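Local coordinates for exported protein (Bacteroides fragilis, PDB 4I17) that is of unknown function but carries TPR repeats, helical hairpins that in other proteins commonly serve as scaffolds for protein-protein binding, at residues A[161-166]-A[196-201]; A[154-159]-A[200-205]. One frame throughout, in Å; residues are numbered along the deposited sequence. Where two conformers were deposited one is given.

How the contacts relate
Following the chain from the N terminus, helix 149-174 enters first with residues 154-159 of contact 2 and then 161-166 of contact 1; after a turn the chain comes back along helix 182-209 and meets them in reverse order, 196-201 before 200-205. Contact 1 therefore closes the shorter loop, with 29 residues intervening, and nests within contact 2, where 40 intervene, apart from Val200 and Asp201, which the two share. Both belong to one antiparallel helical hairpin, near the C-terminal end of the solenoid. Their centres lie about 8 Å apart, and they join where Phe163 CD2 packs 3.8 Å from Tyr202 CE2. Helices 133-143 and 214-224 adjoin both contacts.

Contact 1. Residues A[161-166]-A[196-201]; sequences VLFYNN and FKKAVD
Ala199 packs against Phe163 where the two long helices of an antiparallel hairpin in this TPR-repeat protein run past each other, their local axes 7.7 Å apart. The backbones come close here: Ala199 CB lies 3.9 Å from Phe163 CB and 3.7 Å from the backbone N of Tyr164. A single methyl suits this place, because it is small enough to let the CA atoms of Phe163 and Ala199 come within 5.1 Å.

Beside it, Tyr164 and Phe196 supply bulk. Phe196 CE1 meets the edge of the tyrosine ring, in its plane, at CD1, and also lies 3.6 Å from Tyr164 O. With CG anti to the backbone N (chi1 176°), the tyrosine ring is carried toward helix 214-224, where it touches Gln222 and Val223.

The more solvent-facing side is that of Lys198, which is partly exposed yet still packed closely on the ring. Its aliphatic chain lies over one face of the Phe163 ring, Leu162 CG lying over the opposite face, and a bend at chi3 (93°) brings the ammonium group to the ring's outer end. Lysine suits this border since its methylenes shield the ring while the charge reaches Glu137, with which NZ forms a salt bridge. The CH-pi contact is made by Lys198 CE, 4.0 Å from the Phe163 ring centroid and 21° off the normal.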
ATOM      1  N   VAL A 161       1.153  -1.021  19.139  1.00 14.28           N
ATOM      2  CA  VAL A 161       0.889   0.307  19.719  1.00 15.54           C
ATOM      3  C   VAL A 161      -0.630   0.583  19.756  1.00 18.16           C
ATOM      4  O   VAL A 161      -1.144   1.171  20.736  1.00 16.60           O
ATOM      5  CB  VAL A 161       1.630   1.401  18.914  1.00 19.65           C
ATOM      6  CG1 VAL A 161       1.175   2.796  19.348  1.00 20.36           C
ATOM      7  CG2 VAL A 161       3.149   1.252  19.062  1.00 19.46           C
ATOM      8  N   LEU A 162      -1.327   0.244  18.657  1.00 14.70           N
ATOM      9  CA  LEU A 162      -2.793   0.456  18.569  1.00 14.18           C
ATOM     10  C   LEU A 162      -3.479  -0.192  19.774  1.00 18.18           C
ATOM     11  O   LEU A 162      -4.310   0.440  20.463  1.00 16.46           O
ATOM     12  CB  LEU A 162      -3.303  -0.183  17.259  1.00 14.29           C
ATOM     13  CG  LEU A 162      -4.838  -0.271  17.078  1.00 18.94           C
ATOM     14  CD1 LEU A 162      -5.427   1.113  16.778  1.00 21.31           C
ATOM     15  CD2 LEU A 162      -5.173  -1.197  15.887  1.00 20.39           C
ATOM     16  N   PHE A 163      -3.182  -1.486  20.003  1.00 14.98           N
ATOM     17  CA  PHE A 163      -3.839  -2.201  21.137  1.00 14.69           C
ATOM     18  C   PHE A 163      -3.314  -1.781  22.511  1.00 17.58           C
ATOM     19  O   PHE A 163      -4.098  -1.760  23.463  1.00 16.45           O
ATOM     20  CB  PHE A 163      -3.773  -3.728  20.927  1.00 16.50           C
ATOM     21  CG  PHE A 163      -4.840  -4.062  19.896  1.00 19.34           C
ATOM     22  CD1 PHE A 163      -6.195  -4.009  20.230  1.00 24.30           C
ATOM     23  CD2 PHE A 163      -4.500  -4.296  18.568  1.00 20.42           C
ATOM     24  CE1 PHE A 163      -7.184  -4.208  19.262  1.00 25.12           C
ATOM     25  CE2 PHE A 163      -5.496  -4.550  17.605  1.00 24.81           C
ATOM     26  CZ  PHE A 163      -6.830  -4.492  17.962  1.00 24.16           C
ATOM     27  N   TYR A 164      -2.040  -1.392  22.624  0.50 15.44           N
ATOM     28  CA  TYR A 164      -1.482  -0.891  23.894  0.50 15.81           C
ATOM     29  C   TYR A 164      -2.189   0.435  24.281  0.50 19.28           C
ATOM     30  O   TYR A 164      -2.605   0.612  25.438  0.50 18.75           O
ATOM     31  CB  TYR A 164       0.042  -0.710  23.766  0.50 16.83           C
ATOM     32  CG  TYR A 164       0.758  -0.119  24.966  0.50 19.90           C
ATOM     33  CD1 TYR A 164       0.339  -0.401  26.267  0.50 22.46           C
ATOM     34  CD2 TYR A 164       1.915   0.639  24.805  0.50 20.76           C
ATOM     35  CE1 TYR A 164       0.997   0.142  27.371  0.50 23.03           C
ATOM     36  CE2 TYR A 164       2.597   1.161  25.903  0.50 22.32           C
ATOM     37  CZ  TYR A 164       2.137   0.905  27.185  0.50 27.13           C
ATOM     38  OH  TYR A 164       2.806   1.417  28.275  0.50 27.56           O
ATOM     39  N   ASN A 165      -2.403   1.313  23.299  1.00 16.10           N
ATOM     40  CA  ASN A 165      -3.094   2.612  23.543  1.00 16.30           C
ATOM     41  C   ASN A 165      -4.560   2.379  23.874  1.00 20.16           C
ATOM     42  O   ASN A 165      -5.121   3.047  24.744  1.00 18.96           O
ATOM     43  CB  ASN A 165      -2.962   3.544  22.342  1.00 19.10           C
ATOM     44  CG  ASN A 165      -1.586   4.134  22.225  1.00 28.46           C
ATOM     45  OD1 ASN A 165      -0.739   3.983  23.114  1.00 24.49           O
ATOM     46  ND2 ASN A 165      -1.351   4.866  21.141  1.00 26.98           N
ATOM     47  N   ASN A 166      -5.165   1.411  23.200  1.00 17.97           N
ATOM     48  CA  ASN A 166      -6.551   1.075  23.461  1.00 18.80           C
ATOM     49  C   ASN A 166      -6.714   0.509  24.906  1.00 19.90           C
ATOM     50  O   ASN A 166      -7.575   0.994  25.647  1.00 19.20           O
ATOM     51  CB  ASN A 166      -7.038   0.101  22.430  1.00 17.50           C
ATOM     52  CG  ASN A 166      -8.485  -0.238  22.583  1.00 35.29           C
ATOM     53  OD1 ASN A 166      -9.357   0.634  22.701  1.00 32.02           O
ATOM     54  ND2 ASN A 166      -8.748  -1.512  22.587  1.00 26.84           N
ATOM     55  N   PHE A 196      -4.366  -5.593  25.960  1.00 16.37           N
ATOM     56  CA  PHE A 196      -2.947  -5.752  26.313  1.00 15.33           C
ATOM     57  C   PHE A 196      -2.414  -7.095  25.865  1.00 20.37           C
ATOM     58  O   PHE A 196      -1.274  -7.180  25.406  1.00 20.37           O
ATOM     59  CB  PHE A 196      -2.707  -5.575  27.824  1.00 16.51           C
ATOM     60  CG  PHE A 196      -2.925  -4.176  28.379  1.00 17.16           C
ATOM     61  CD1 PHE A 196      -2.487  -3.048  27.680  1.00 19.58           C
ATOM     62  CD2 PHE A 196      -3.594  -3.986  29.589  1.00 20.12           C
ATOM     63  CE1 PHE A 196      -2.670  -1.758  28.212  1.00 21.44           C
ATOM     64  CE2 PHE A 196      -3.776  -2.704  30.113  1.00 22.09           C
ATOM     65  CZ  PHE A 196      -3.308  -1.602  29.429  1.00 21.81           C
ATOM     66  N   LYS A 197      -3.224  -8.149  25.974  1.00 16.42           N
ATOM     67  CA  LYS A 197      -2.764  -9.461  25.520  1.00 17.12           C
ATOM     68  C   LYS A 197      -2.596  -9.473  23.993  1.00 19.28           C
ATOM     69  O   LYS A 197      -1.607 -10.035  23.512  1.00 19.17           O
ATOM     70  CB  LYS A 197      -3.710 -10.551  26.015  1.00 21.13           C
ATOM     71  CG  LYS A 197      -3.429 -10.845  27.494  1.00 33.77           C
ATOM     72  CD  LYS A 197      -4.381 -11.850  28.111  1.00 48.45           C
ATOM     73  CE  LYS A 197      -4.031 -12.089  29.562  1.00 60.28           C
ATOM     74  NZ  LYS A 197      -5.044 -12.953  30.230  1.00 72.71           N
ATOM     75  N   LYS A 198      -3.488  -8.803  23.231  1.00 16.66           N
ATOM     76  CA  LYS A 198      -3.281  -8.716  21.756  1.00 17.70           C
ATOM     77  C   LYS A 198      -2.024  -7.958  21.458  1.00 17.72           C
ATOM     78  O   LYS A 198      -1.240  -8.368  20.590  1.00 18.85           O
ATOM     79  CB  LYS A 198      -4.464  -7.991  21.074  1.00 20.45           C
ATOM     80  CG  LYS A 198      -5.663  -8.866  20.828  1.00 35.80           C
ATOM     81  CD  LYS A 198      -6.803  -8.049  20.211  1.00 40.28           C
ATOM     82  CE  LYS A 198      -6.796  -8.102  18.701  1.00 48.05           C
ATOM     83  NZ  LYS A 198      -8.102  -7.684  18.121  1.00 58.61           N
ATOM     84  N   ALA A 199      -1.802  -6.841  22.181  1.00 14.73           N
ATOM     85  CA  ALA A 199      -0.597  -6.008  22.017  1.00 15.23           C
ATOM     86  C   ALA A 199       0.700  -6.805  22.267  1.00 19.66           C
ATOM     87  O   ALA A 199       1.630  -6.719  21.453  1.00 16.77           O
ATOM     88  CB  ALA A 199      -0.668  -4.829  22.966  1.00 16.38           C
ATOM     89  N   VAL A 200       0.764  -7.586  23.366  1.00 16.34           N
ATOM     90  CA  VAL A 200       1.956  -8.370  23.707  0.50 16.33           C
ATOM     91  C   VAL A 200       2.281  -9.354  22.573  1.00 20.13           C
ATOM     92  O   VAL A 200       3.462  -9.552  22.225  1.00 19.07           O
ATOM     93  CB  VAL A 200       1.781  -9.110  25.061  0.50 20.03           C
ATOM     94  CG1 VAL A 200       2.936 -10.080  25.336  0.50 19.48           C
ATOM     95  CG2 VAL A 200       1.647  -8.122  26.202  0.50 20.42           C
ATOM     96  N   ASP A 201       1.243  -9.970  22.014  1.00 18.33           N
ATOM     97  CA  ASP A 201       1.415 -10.963  20.949  1.00 19.23           C
ATOM     98  C   ASP A 201       1.883 -10.312  19.657  1.00 20.11           C
ATOM     99  O   ASP A 201       2.829 -10.821  19.062  1.00 20.10           O
ATOM    100  CB  ASP A 201       0.116 -11.752  20.729  1.00 22.11           C
ATOM    101  CG  ASP A 201      -0.180 -12.747  21.847  1.00 41.04           C
ATOM    102  OD1 ASP A 201       0.733 -13.000  22.693  1.00 41.40           O
ATOM    103  OD2 ASP A 201      -1.294 -13.306  21.859  1.00 46.35           O
TER

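Contact 2. Residues A[154-159]-A[200-205]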
ATOM      1  N   ASP A 154       7.063  -3.394  10.884  1.00 20.74           N
ATOM      2  CA  ASP A 154       6.420  -2.134  11.305  1.00 22.01           C
ATOM      3  C   ASP A 154       4.854  -2.174  11.240  1.00 21.39           C
ATOM      4  O   ASP A 154       4.211  -1.441  11.990  1.00 17.13           O
ATOM      5  CB  ASP A 154       7.025  -0.974  10.561  1.00 26.75           C
ATOM      6  CG  ASP A 154       8.454  -0.768  11.105  1.00 39.75           C
ATOM      7  OD1 ASP A 154       8.600  -0.115  12.171  1.00 38.56           O
ATOM      8  OD2 ASP A 154       9.406  -1.358  10.530  1.00 38.44           O
ATOM      9  N   ALA A 155       4.253  -3.116  10.486  1.00 18.74           N
ATOM     10  CA  ALA A 155       2.788  -3.276  10.551  1.00 17.52           C
ATOM     11  C   ALA A 155       2.438  -3.919  11.918  1.00 18.58           C
ATOM     12  O   ALA A 155       1.463  -3.514  12.560  1.00 16.79           O
ATOM     13  CB  ALA A 155       2.305  -4.143   9.400  1.00 19.49           C
ATOM     14  N   LEU A 156       3.242  -4.905  12.370  1.00 14.12           N
ATOM     15  CA  LEU A 156       3.023  -5.570  13.683  1.00 13.62           C
ATOM     16  C   LEU A 156       3.290  -4.622  14.821  1.00 17.68           C
ATOM     17  O   LEU A 156       2.553  -4.626  15.809  1.00 16.17           O
ATOM     18  CB  LEU A 156       3.919  -6.812  13.798  1.00 13.39           C
ATOM     19  CG  LEU A 156       3.532  -7.933  12.862  1.00 17.30           C
ATOM     20  CD1 LEU A 156       4.638  -8.949  12.766  1.00 17.94           C
ATOM     21  CD2 LEU A 156       2.229  -8.612  13.281  1.00 18.03           C
ATOM     22  N   TYR A 157       4.342  -3.787  14.699  1.00 15.52           N
ATOM     23  CA  TYR A 157       4.631  -2.796  15.736  1.00 15.01           C
ATOM     24  C   TYR A 157       3.463  -1.767  15.829  1.00 16.34           C
ATOM     25  O   TYR A 157       3.037  -1.409  16.946  1.00 16.69           O
ATOM     26  CB  TYR A 157       5.956  -2.128  15.342  1.00 15.85           C
ATOM     27  CG  TYR A 157       6.610  -1.139  16.285  1.00 18.49           C
ATOM     28  CD1 TYR A 157       6.182  -1.003  17.609  1.00 19.50           C
ATOM     29  CD2 TYR A 157       7.707  -0.385  15.875  1.00 21.72           C
ATOM     30  CE1 TYR A 157       6.793  -0.085  18.471  1.00 20.21           C
ATOM     31  CE2 TYR A 157       8.317   0.527  16.723  1.00 23.02           C
ATOM     32  CZ  TYR A 157       7.871   0.655  18.027  1.00 26.05           C
ATOM     33  OH  TYR A 157       8.536   1.527  18.835  1.00 25.48           O
ATOM     34  N   SER A 158       2.902  -1.343  14.673  1.00 13.38           N
ATOM     35  CA  SER A 158       1.752  -0.415  14.644  1.00 13.99           C
ATOM     36  C   SER A 158       0.541  -1.074  15.323  1.00 16.47           C
ATOM     37  O   SER A 158      -0.132  -0.416  16.093  1.00 14.60           O
ATOM     38  CB  SER A 158       1.404  -0.059  13.201  1.00 18.11           C
ATOM     39  OG  SER A 158       2.442   0.722  12.623  1.00 21.81           O
ATOM     40  N   LEU A 159       0.334  -2.400  15.106  1.00 14.26           N
ATOM     41  CA  LEU A 159      -0.770  -3.139  15.764  1.00 13.74           C
ATOM     42  C   LEU A 159      -0.535  -3.215  17.262  1.00 17.87           C
ATOM     43  O   LEU A 159      -1.480  -3.075  18.040  1.00 17.38           O
ATOM     44  CB  LEU A 159      -0.881  -4.538  15.158  1.00 14.89           C
ATOM     45  CG  LEU A 159      -1.568  -4.536  13.777  1.00 18.02           C
ATOM     46  CD1 LEU A 159      -1.165  -5.749  12.959  1.00 19.11           C
ATOM     47  CD2 LEU A 159      -3.107  -4.454  13.938  1.00 16.64           C
ATOM     48  N   VAL A 200       0.764  -7.586  23.366  1.00 16.34           N
ATOM     49  CA  VAL A 200       1.956  -8.370  23.707  0.50 16.33           C
ATOM     50  C   VAL A 200       2.281  -9.354  22.573  1.00 20.13           C
ATOM     51  O   VAL A 200       3.462  -9.552  22.225  1.00 19.07           O
ATOM     52  CB  VAL A 200       1.781  -9.110  25.061  0.50 20.03           C
ATOM     53  CG1 VAL A 200       2.936 -10.080  25.336  0.50 19.48           C
ATOM     54  CG2 VAL A 200       1.647  -8.122  26.202  0.50 20.42           C
ATOM     55  N   ASP A 201       1.243  -9.970  22.014  1.00 18.33           N
ATOM     56  CA  ASP A 201       1.415 -10.963  20.949  1.00 19.23           C
ATOM     57  C   ASP A 201       1.883 -10.312  19.657  1.00 20.11           C
ATOM     58  O   ASP A 201       2.829 -10.821  19.062  1.00 20.10           O
ATOM     59  CB  ASP A 201       0.116 -11.752  20.729  1.00 22.11           C
ATOM     60  CG  ASP A 201      -0.180 -12.747  21.847  1.00 41.04           C
ATOM     61  OD1 ASP A 201       0.733 -13.000  22.693  1.00 41.40           O
ATOM     62  OD2 ASP A 201      -1.294 -13.306  21.859  1.00 46.35           O
ATOM     63  N   TYR A 202       1.276  -9.180  19.234  1.00 14.52           N
ATOM     64  CA  TYR A 202       1.746  -8.514  17.997  1.00 14.99           C
ATOM     65  C   TYR A 202       3.184  -8.015  18.164  1.00 17.57           C
ATOM     66  O   TYR A 202       3.997  -8.107  17.259  1.00 17.34           O
ATOM     67  CB  TYR A 202       0.855  -7.311  17.693  1.00 16.58           C
ATOM     68  CG  TYR A 202      -0.494  -7.659  17.112  1.00 17.79           C
ATOM     69  CD1 TYR A 202      -0.602  -8.490  15.998  1.00 21.86           C
ATOM     70  CD2 TYR A 202      -1.653  -7.084  17.614  1.00 18.86           C
ATOM     71  CE1 TYR A 202      -1.841  -8.762  15.412  1.00 24.58           C
ATOM     72  CE2 TYR A 202      -2.898  -7.342  17.038  1.00 20.56           C
ATOM     73  CZ  TYR A 202      -2.986  -8.189  15.944  1.00 30.84           C
ATOM     74  OH  TYR A 202      -4.213  -8.446  15.389  1.00 32.64           O
ATOM     75  N   LEU A 203       3.485  -7.461  19.325  1.00 15.41           N
ATOM     76  CA  LEU A 203       4.834  -6.934  19.565  1.00 16.54           C
ATOM     77  C   LEU A 203       5.838  -8.070  19.625  1.00 20.22           C
ATOM     78  O   LEU A 203       6.926  -7.959  19.071  1.00 19.24           O
ATOM     79  CB  LEU A 203       4.866  -6.083  20.839  1.00 16.32           C
ATOM     80  CG  LEU A 203       4.089  -4.755  20.763  1.00 17.74           C
ATOM     81  CD1 LEU A 203       3.935  -4.152  22.147  1.00 18.11           C
ATOM     82  CD2 LEU A 203       4.814  -3.729  19.840  1.00 18.24           C
ATOM     83  N   GLY A 204       5.453  -9.182  20.228  1.00 17.47           N
ATOM     84  CA  GLY A 204       6.302 -10.373  20.277  1.00 18.52           C
ATOM     85  C   GLY A 204       6.667 -10.852  18.878  1.00 21.20           C
ATOM     86  O   GLY A 204       7.825 -11.192  18.624  1.00 21.26           O
ATOM     87  N   GLU A 205       5.669 -10.860  17.974  0.50 17.36           N
ATOM     88  CA  GLU A 205       5.822 -11.238  16.569  0.50 16.89           C
ATOM     89  C   GLU A 205       6.833 -10.315  15.862  0.50 20.33           C
ATOM     90  O   GLU A 205       7.666 -10.791  15.096  0.50 19.11           O
ATOM     91  CB  GLU A 205       4.466 -11.148  15.866  0.50 17.53           C
ATOM     92  CG  GLU A 205       3.517 -12.306  16.095  0.50 24.95           C
ATOM     93  CD  GLU A 205       2.388 -12.234  15.085  0.50 44.48           C
ATOM     94  OE1 GLU A 205       2.624 -12.598  13.909  0.50 39.30           O
ATOM     95  OE2 GLU A 205       1.316 -11.691  15.432  0.50 34.56           O
TER
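Leu159 and Tyr202 make the CH-pi contact of this stretch of the antiparallel helical hairpin, formed by helices 149-174 and 182-209 of the TPR-repeat protein, in which the local axes pass 7.8 Å apart. Leu159 CB sits over one face of the tyrosine ring, 3.8 Å from its centroid and 17° off the normal, displaced toward the rim at CD2 and CG. Farther along the same side chain, CD1 reaches Tyr202 CE1. Tyr202 has CG anti to its carbonyl carbon (chi1 -76°), and this lays the ring against the leucine. A broad flat side chain suits the position: its carbon face takes up Leu159 while the hydroxyl extends beyond to hydrogen-bond with Glu137.

Apolar packing adds to this. Leu156 crosses Tyr202 at about a right angle, its CD2 lying 3.9 Å from Tyr202 CD1, and its branched end gives it a second neighbour, since CD1 touches Glu205 CB at 3.8 Å. Glutamate suits this exposed position through its methylenes, and its extended chain brings OE2 near Leu156 CD2. Elsewhere in the interface, toward helix 214-224, Leu203 CD2 approaches Tyr157 CD1 at 3.8 Å.

Hydrogen bonding contributes nothing across the interface; it works within each helix. Asp154 O, for example, takes two donors from opposite faces of its carbonyl plane, Ser158 N and, at 2.9 Å, Ser158 OG, which chi1 (-68°) turns back onto its own helix.

Neighbouring helices adjoin both margins. Helix 133-143 meets Leu159 through Glu137 and Tyr140, and Tyr202 through Lys141, whereas helix 214-224 packs Ile216 on Tyr157 and places Met219 and Val223 against Leu203.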